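Local coordinates for protein 4-oxalocrotonate decarboxylase NahK (Pseudomonas putida, PDB 5D2I) that catalyses the decarboxylation of (3E)-2-oxohex-3-enedioate to 2-oxopent-4-enoate and carbon dioxide, a step in the breakdown of aromatic hydrocarbons, at residues I113-S118 with L190-E195; I143-V148 with F173-R178. The protein carries 1 engineered substitution. All blocks are in the same frame, centred on the assembly; numbering follows the deposited sequence.

In the fold
After the N-terminal helices and several earlier strands, the chain enters strand 112-121, which carries the 113-118 half of contact 1, and then strand 139-149 beside it with the 143-148 half of contact 2. Strand 170-175 returns along the flank of 139-149 away from 112-121, so contact 2 closes a loop of 24 intervening residues. Only after this, on reaching 190-195, does the chain close contact 1, a larger loop that encloses the smaller one without crossing it. Contact 2 joins neighbouring strands within a mixed sheet, whereas contact 1 packs that sheet onto the five-stranded sheet holding 191-196. Glu-114 and Glu-116 of contact 1 and Glu-147 of contact 2 share one calcium ion.

Contact 1 of 2, residues I113-S118 with L190-E195. With CA (calcium ion), chain C.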
# COMPACT_ATOMS: atom_id res chain seq x y z
N ILE A 113 1.46 1.74 11.12
CA ILE A 113 2.51 1.19 10.28
C ILE A 113 2.27 -0.30 10.05
O ILE A 113 1.64 -0.98 10.87
CB ILE A 113 3.91 1.42 10.86
CG1 ILE A 113 4.03 0.78 12.25
CG2 ILE A 113 4.20 2.91 10.94
CD1 ILE A 113 5.47 0.75 12.78
N GLU A 114 2.76 -0.78 8.92
CA GLU A 114 2.67 -2.18 8.56
C GLU A 114 4.01 -2.57 8.03
O GLU A 114 4.59 -1.85 7.21
CB GLU A 114 1.65 -2.36 7.43
CG GLU A 114 0.28 -1.88 7.75
CD GLU A 114 -0.69 -2.20 6.65
OE1 GLU A 114 -0.50 -1.69 5.52
OE2 GLU A 114 -1.62 -2.97 6.91
N ALA A 115 4.51 -3.73 8.47
CA ALA A 115 5.75 -4.26 7.94
C ALA A 115 5.42 -4.97 6.65
O ALA A 115 4.49 -5.77 6.60
CB ALA A 115 6.33 -5.25 8.92
N GLU A 116 6.15 -4.65 5.59
CA GLU A 116 5.91 -5.26 4.29
C GLU A 116 7.21 -5.63 3.65
O GLU A 116 8.28 -5.17 4.04
CB GLU A 116 5.16 -4.27 3.39
CG GLU A 116 3.97 -3.66 4.09
CD GLU A 116 2.87 -3.20 3.18
OE1 GLU A 116 2.93 -3.45 1.96
OE2 GLU A 116 1.93 -2.58 3.71
N ILE A 117 7.12 -6.48 2.64
CA ILE A 117 8.24 -6.71 1.76
C ILE A 117 7.89 -6.17 0.39
O ILE A 117 6.80 -6.43 -0.14
CB ILE A 117 8.65 -8.19 1.73
CG1 ILE A 117 9.97 -8.34 0.98
CG2 ILE A 117 7.54 -9.05 1.10
CD1 ILE A 117 11.13 -7.69 1.72
N SER A 118 8.77 -5.35 -0.16
CA SER A 118 8.51 -4.80 -1.47
C SER A 118 9.37 -5.53 -2.47
O SER A 118 10.34 -6.18 -2.11
CB SER A 118 8.83 -3.30 -1.50
OG SER A 118 7.99 -2.61 -0.59
N LEU A 190 9.96 -15.60 5.28
CA LEU A 190 10.59 -14.36 5.71
C LEU A 190 9.90 -13.83 6.97
O LEU A 190 8.73 -13.45 6.93
CB LEU A 190 10.50 -13.30 4.61
CG LEU A 190 11.10 -11.96 5.05
CD1 LEU A 190 12.60 -12.11 5.21
CD2 LEU A 190 10.77 -10.87 4.05
N GLY A 191 10.62 -13.82 8.08
CA GLY A 191 10.08 -13.38 9.35
C GLY A 191 10.31 -11.90 9.56
O GLY A 191 11.37 -11.38 9.18
N VAL A 192 9.33 -11.22 10.14
CA VAL A 192 9.51 -9.83 10.50
C VAL A 192 9.11 -9.64 11.95
O VAL A 192 8.25 -10.35 12.47
CB VAL A 192 8.72 -8.86 9.59
CG1 VAL A 192 9.06 -9.13 8.13
CG2 VAL A 192 7.23 -9.02 9.81
N VAL A 193 9.79 -8.72 12.61
CA VAL A 193 9.52 -8.44 14.00
C VAL A 193 9.39 -6.95 14.11
O VAL A 193 10.33 -6.22 13.81
CB VAL A 193 10.67 -8.88 14.91
CG1 VAL A 193 10.34 -8.53 16.36
CG2 VAL A 193 10.94 -10.36 14.76
N MET A 194 8.21 -6.48 14.50
CA MET A 194 8.01 -5.06 14.64
C MET A 194 8.16 -4.66 16.09
O MET A 194 7.49 -5.19 16.97
CB MET A 194 6.64 -4.65 14.14
CG MET A 194 6.38 -3.18 14.32
SD MET A 194 4.70 -2.85 13.85
CE MET A 194 4.80 -2.99 12.06
N GLU A 195 9.06 -3.72 16.32
CA GLU A 195 9.34 -3.24 17.64
C GLU A 195 8.84 -1.81 17.70
O GLU A 195 9.02 -1.05 16.76
CB GLU A 195 10.85 -3.27 17.85
CG GLU A 195 11.31 -3.00 19.26
CD GLU A 195 12.82 -2.99 19.35
OE1 GLU A 195 13.42 -4.07 19.18
OE2 GLU A 195 13.40 -1.89 19.54
CA CA C . -0.02 -1.72 3.30
O HOH W 1 0.61 -2.29 1.09
O HOH W 2 -1.28 -3.73 3.25
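Ala-115 and Val-192 face each other in the middle of this contact, the CB of Ala-115 lying 4.0 Å from CG2 of Val-192. In one of its two modelled conformers, Met-194 reaches in to one side of this pair: SD sits 3.8 Å from CD1 of Ile-113, and the methyl CE turns back over the backbone, 3.7 Å from N of Ala-115. In this copy CG stands anti to the backbone N, which carries the chain out across the interface, and the bend at the last torsion (chi3 -73°) folds CE into the notch between Ile-113 and Ala-115. At the other end Leu-190 offers a single branch, CD2, to Ile-117, with 4.0 Å between CD2 and CD1 of Ile-117.

No hydrogen bond joins the two segments. Their strands run nearly antiparallel, at 153°, but their axes come no closer than 8.4 Å, too far for sheet pairing and rather close for two sheets packed face to face, which fits the small Ala-115 at the middle. Residues of strand 253-258 share the interface: Ile-254 touches Ile-113, while Val-256 and Tyr-258 touch Ala-115.

The alternation of strand 113-118 turns Glu-114 and Glu-116 to its opposite face, where each grips the calcium ion through one oxygen, Glu-114 by OE1 at 2.3 Å and Glu-116 by OE2 at 2.2 Å. Two waters also bind the metal, and one of them donates to OE1 of Glu-116 over 2.7 Å, which, with the metal bond at OE2, limits the rotation of that carboxylate. Glu-147 on the adjacent strand supplies a third carboxylate.

One strand therefore has two chemistries, an apolar face sealed by the second sheet and an acidic face gathered round a cation. The cation probably offsets the repulsion expected among three carboxylates held so close together.

Contact 2 of 2, residues I143-V148 with F173-R178; sequences IPTVEV and FITGGR. With CA (calcium ion), chain C; EDO (1,2-ethanediol), chain H.
Val-146 and Ile-174 form the hydrogen-bonded pair at the centre of an antiparallel strand pairing in the mixed sheet of this FAA-hydrolase-family domain. Val-146 N donates to Ile-174 O and Ile-174 N to Val-146 O, both at 2.7 Å, so all four backbone groups are used. Two residues further along, Pro-144 has no N-H to give, and its O alone accepts from Gly-176 N at 3.0 Å. The strand ends at Thr-175; beyond it Gly-177, at positive phi and without a side chain, lets its CA pack directly against the Pro-144 ring.

Thr-145 OG1 donates to Ile-143 O from above the carbonyl plane, over 2.8 Å, and also bonds Ser-118 on the neighbouring strand. On the same face Glu-147 divides its carboxylate: OE1 binds the calcium ion at 2.2 Å, while OE2 forms a salt bridge with Lys-69, a 2-oxoglutarate-binding residue. Away from strand 143-148, Thr-175 O accepts from O1 of a 1,2-ethanediol, probably from the crystallisation liquor, 2.6 Å away.

On the opposite face Ile-174 CD1 rests against Val-146 CG1. Back beside Glu-147, Thr-145 CG2, anti to the backbone N (OG1 at chi1 -52°), meets the edge of the Phe-173 ring near its plane, Thr-145 CG2 lying 4.0 Å from Phe-173 CD2.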
# COMPACT_ATOMS: atom_id res chain seq x y z
N ILE A 143 12.78 -5.50 -1.06
CA ILE A 143 13.13 -4.37 -0.21
C ILE A 143 12.24 -4.34 1.02
O ILE A 143 11.02 -4.17 0.91
CB ILE A 143 12.91 -3.02 -0.92
CG1 ILE A 143 13.56 -2.99 -2.29
CG2 ILE A 143 13.40 -1.86 -0.04
CD1 ILE A 143 12.62 -3.41 -3.39
N PRO A 144 12.85 -4.50 2.21
CA PRO A 144 12.08 -4.35 3.45
C PRO A 144 11.45 -2.98 3.46
O PRO A 144 12.15 -1.98 3.29
CB PRO A 144 13.15 -4.45 4.53
CG PRO A 144 14.20 -5.35 3.92
CD PRO A 144 14.24 -4.91 2.47
N THR A 145 10.14 -2.93 3.64
CA THR A 145 9.45 -1.65 3.60
C THR A 145 8.39 -1.60 4.67
O THR A 145 7.62 -2.54 4.82
CB THR A 145 8.76 -1.46 2.27
OG1 THR A 145 9.70 -1.68 1.21
CG2 THR A 145 8.20 -0.03 2.16
N VAL A 146 8.36 -0.50 5.40
CA VAL A 146 7.31 -0.30 6.37
C VAL A 146 6.37 0.75 5.81
O VAL A 146 6.79 1.87 5.51
CB VAL A 146 7.90 0.17 7.70
CG1 VAL A 146 6.79 0.53 8.67
CG2 VAL A 146 8.77 -0.93 8.28
N GLU A 147 5.09 0.41 5.67
CA GLU A 147 4.17 1.40 5.19
C GLU A 147 3.65 2.18 6.35
O GLU A 147 3.43 1.62 7.43
CB GLU A 147 2.98 0.82 4.42
CG GLU A 147 2.31 1.91 3.61
CD GLU A 147 1.20 1.43 2.70
OE1 GLU A 147 0.73 0.28 2.86
OE2 GLU A 147 0.79 2.22 1.82
N VAL A 148 3.46 3.48 6.16
CA VAL A 148 2.63 4.22 7.08
C VAL A 148 1.32 4.40 6.34
O VAL A 148 1.28 5.04 5.29
CB VAL A 148 3.20 5.58 7.41
CG1 VAL A 148 2.32 6.27 8.45
CG2 VAL A 148 4.61 5.41 7.95
N PHE A 173 5.96 5.53 3.05
CA PHE A 173 6.55 4.21 3.11
C PHE A 173 8.01 4.39 3.45
O PHE A 173 8.64 5.37 3.05
CB PHE A 173 6.35 3.43 1.81
CG PHE A 173 7.07 4.00 0.62
CD1 PHE A 173 6.52 5.04 -0.12
CD2 PHE A 173 8.30 3.48 0.23
CE1 PHE A 173 7.19 5.56 -1.22
CE2 PHE A 173 8.98 4.00 -0.86
CZ PHE A 173 8.43 5.04 -1.58
N ILE A 174 8.52 3.47 4.24
CA ILE A 174 9.88 3.58 4.73
C ILE A 174 10.60 2.36 4.22
O ILE A 174 10.21 1.24 4.53
CB ILE A 174 9.91 3.54 6.27
CG1 ILE A 174 8.86 4.48 6.86
CG2 ILE A 174 11.31 3.90 6.76
CD1 ILE A 174 8.44 4.09 8.30
N THR A 175 11.63 2.56 3.41
CA THR A 175 12.40 1.42 2.93
C THR A 175 13.67 1.33 3.75
O THR A 175 14.14 2.32 4.28
CB THR A 175 12.76 1.55 1.45
OG1 THR A 175 13.51 2.76 1.26
CG2 THR A 175 11.50 1.58 0.59
N GLY A 176 14.23 0.14 3.85
CA GLY A 176 15.45 0.01 4.60
C GLY A 176 15.91 -1.41 4.51
O GLY A 176 15.40 -2.17 3.69
N GLY A 177 16.88 -1.77 5.35
CA GLY A 177 17.44 -3.10 5.33
C GLY A 177 18.15 -3.39 4.04
O GLY A 177 18.39 -2.49 3.22
N ARG A 178 18.50 -4.65 3.84
CA ARG A 178 19.29 -5.05 2.69
C ARG A 178 18.36 -5.39 1.54
O ARG A 178 17.30 -5.99 1.75
CB ARG A 178 20.15 -6.26 3.03
CG ARG A 178 21.03 -6.72 1.87
CD ARG A 178 22.04 -7.76 2.35
NE ARG A 178 21.39 -8.96 2.86
CZ ARG A 178 21.13 -10.04 2.12
NH1 ARG A 178 21.47 -10.05 0.84
NH2 ARG A 178 20.52 -11.09 2.65
CA CA C . -0.02 -1.72 3.30
C1 EDO H . 16.91 3.63 3.13
O1 EDO H . 15.56 4.04 2.90
C2 EDO H . 17.63 4.74 3.85
O2 EDO H . 19.03 4.49 3.95
O HOH W 1 0.61 -2.29 1.09
O HOH W 2 -1.28 -3.73 3.25